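Local atomic coordinates of Thiol:disulfide interchange protein (Klebsiella pneumoniae, PDB entry 6DXN), a protein that probably acts as a periplasmic thiol-disulfide oxidoreductase of the DsbA subfamily, a thioredoxin-fold enzyme with an inserted helical domain. Residues A[72-77]-A[108-113]. Residues are numbered along the deposited sequence; the frame is centred on the assembly and turned at random.
Sequences PALTEA and ADIVKV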
loop_
_atom_site.group_PDB
_atom_site.type_symbol
_atom_site.label_atom_id
_atom_site.label_comp_id
_atom_site.label_asym_id
_atom_site.label_seq_id
_atom_site.Cartn_x
_atom_site.Cartn_y
_atom_site.Cartn_z
ATOM N N PRO A 72 -6.312 -0.098 13.021
ATOM C CA PRO A 72 -7.457 0.741 12.651
ATOM C C PRO A 72 -7.140 2.247 12.607
ATOM O O PRO A 72 -7.430 2.892 11.610
ATOM C CB PRO A 72 -8.493 0.401 13.739
ATOM C CG PRO A 72 -8.118 -1.003 14.157
ATOM C CD PRO A 72 -6.603 -0.976 14.168
ATOM N N ALA A 73 -6.511 2.785 13.666
ATOM C CA ALA A 73 -6.193 4.226 13.709
ATOM C C ALA A 73 -5.364 4.627 12.480
ATOM O O ALA A 73 -5.551 5.708 11.949
ATOM C CB ALA A 73 -5.471 4.577 14.985
ATOM N N LEU A 74 -4.448 3.738 12.080
ATOM C CA LEU A 74 -3.551 3.900 10.942
ATOM C C LEU A 74 -4.317 3.834 9.606
ATOM O O LEU A 74 -4.003 4.592 8.712
ATOM C CB LEU A 74 -2.461 2.826 11.012
ATOM C CG LEU A 74 -1.435 3.003 12.130
ATOM C CD1 LEU A 74 -0.631 1.733 12.341
ATOM C CD2 LEU A 74 -0.524 4.196 11.865
ATOM N N THR A 75 -5.299 2.931 9.481
ATOM C CA THR A 75 -6.093 2.845 8.237
ATOM C C THR A 75 -6.875 4.153 8.078
ATOM O O THR A 75 -7.092 4.622 6.979
ATOM C CB THR A 75 -7.000 1.606 8.219
ATOM O OG1 THR A 75 -6.173 0.457 8.378
ATOM C CG2 THR A 75 -7.801 1.462 6.944
ATOM N N GLU A 76 -7.254 4.743 9.220
ATOM C CA GLU A 76 -7.959 5.988 9.234
ATOM C C GLU A 76 -6.991 7.119 8.874
ATOM O O GLU A 76 -7.327 7.998 8.082
ATOM C CB GLU A 76 -8.589 6.212 10.610
ATOM C CG GLU A 76 -9.317 7.531 10.739
ATOM C CD GLU A 76 -9.941 7.729 12.107
ATOM O OE1 GLU A 76 -9.201 7.674 13.109
ATOM O OE2 GLU A 76 -11.166 7.901 12.167
ATOM N N ALA A 77 -5.785 7.078 9.461
ATOM C CA ALA A 77 -4.794 8.115 9.207
ATOM C C ALA A 77 -4.397 8.119 7.723
ATOM O O ALA A 77 -4.207 9.186 7.125
ATOM C CB ALA A 77 -3.599 7.915 10.101
ATOM N N ALA A 108 -3.588 9.173 19.627
ATOM C CA ALA A 108 -3.294 10.599 19.816
ATOM C C ALA A 108 -1.903 10.941 19.260
ATOM O O ALA A 108 -1.658 12.082 18.855
ATOM C CB ALA A 108 -3.413 10.970 21.278
ATOM N N ASP A 109 -1.014 9.942 19.213
ATOM C CA ASP A 109 0.350 10.141 18.714
ATOM C C ASP A 109 0.373 10.231 17.183
ATOM O O ASP A 109 1.276 10.865 16.611
ATOM C CB ASP A 109 1.290 9.035 19.195
ATOM C CG ASP A 109 1.650 9.151 20.663
ATOM O OD1 ASP A 109 1.311 10.191 21.264
ATOM O OD2 ASP A 109 2.269 8.205 21.184
ATOM N N ILE A 110 -0.577 9.560 16.524
ATOM C CA ILE A 110 -0.655 9.614 15.066
ATOM C C ILE A 110 -1.060 11.034 14.651
ATOM O O ILE A 110 -0.550 11.559 13.666
ATOM C CB ILE A 110 -1.622 8.545 14.514
ATOM C CG1 ILE A 110 -1.108 7.129 14.792
ATOM C CG2 ILE A 110 -1.866 8.775 13.031
ATOM C CD1 ILE A 110 -2.083 6.021 14.435
ATOM N N VAL A 111 -1.970 11.643 15.427
ATOM C CA VAL A 111 -2.460 12.990 15.170
ATOM C C VAL A 111 -1.293 13.980 15.256
ATOM O O VAL A 111 -1.250 14.940 14.488
ATOM C CB VAL A 111 -3.602 13.378 16.132
ATOM C CG1 VAL A 111 -3.890 14.871 16.103
ATOM C CG2 VAL A 111 -4.867 12.587 15.859
ATOM N N LYS A 112 -0.348 13.721 16.172
ATOM C CA LYS A 112 0.811 14.609 16.345
ATOM C C LYS A 112 1.624 14.682 15.046
ATOM O O LYS A 112 2.185 15.714 14.753
ATOM C CB LYS A 112 1.681 14.203 17.541
ATOM C CG LYS A 112 1.023 14.406 18.902
ATOM C CD LYS A 112 1.986 14.386 20.074
ATOM C CE LYS A 112 2.847 13.141 20.136
ATOM N NZ LYS A 112 3.725 13.148 21.329
ATOM N N VAL A 113 1.663 13.598 14.264
ATOM C CA VAL A 113 2.408 13.616 12.986
ATOM C C VAL A 113 1.777 14.667 12.056
ATOM O O VAL A 113 2.481 15.479 11.430
ATOM C CB VAL A 113 2.442 12.222 12.321
ATOM C CG1 VAL A 113 3.138 12.261 10.966
ATOM C CG2 VAL A 113 3.095 11.175 13.214
#
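With chi1 at -65°, Ile110 sets CG1 beside its own backbone N and CG2 beside the carbonyl carbon, and an extended chi2 of 173° carries CD1 out to the helix that holds Ala73, Leu74 and Ala77. The two branches thus take different partners. Ile110 CD1 lies 3.7 Å from Ala73 CB and 3.5 Å from Leu74 CD2, whereas Ile110 CG2 approaches Ala77 CB, also at 3.5 Å. The CB of Leu74 does not point straight at 108-113, but with CG anti to the carbonyl carbon the branch ending in CD2 reaches the isoleucine, the two side chains crossing at about a right angle. Ala73 and Ala77 are one helical turn apart, linked by the bond from Ala77 N to Ala73 O (2.8 Å), and their methyls both face residues 108-113.

Within 108-113 a single side chain makes the contact: Ile110 is the only one of these residues to touch 72-77, and no hydrogen bond joins the segments. Their axes run in nearly the same direction, 24° apart, with a closest approach of 10.4 Å, which, with 143 Å² buried, marks a small apolar contact bridged by side chains.

Other helices complete the packing: Leu94 of helix 87-99 also meets Ile110, Leu98 of that helix meets Leu74, and Tyr124 of helix 121-129 covers Ala77. Leu74 further touches Phe31 and Tyr32, in the loop that follows strand 25-29 and leads to the predicted redox-active Cys33, consistent with a place where the helical part of the DsbA fold borders its thioredoxin part.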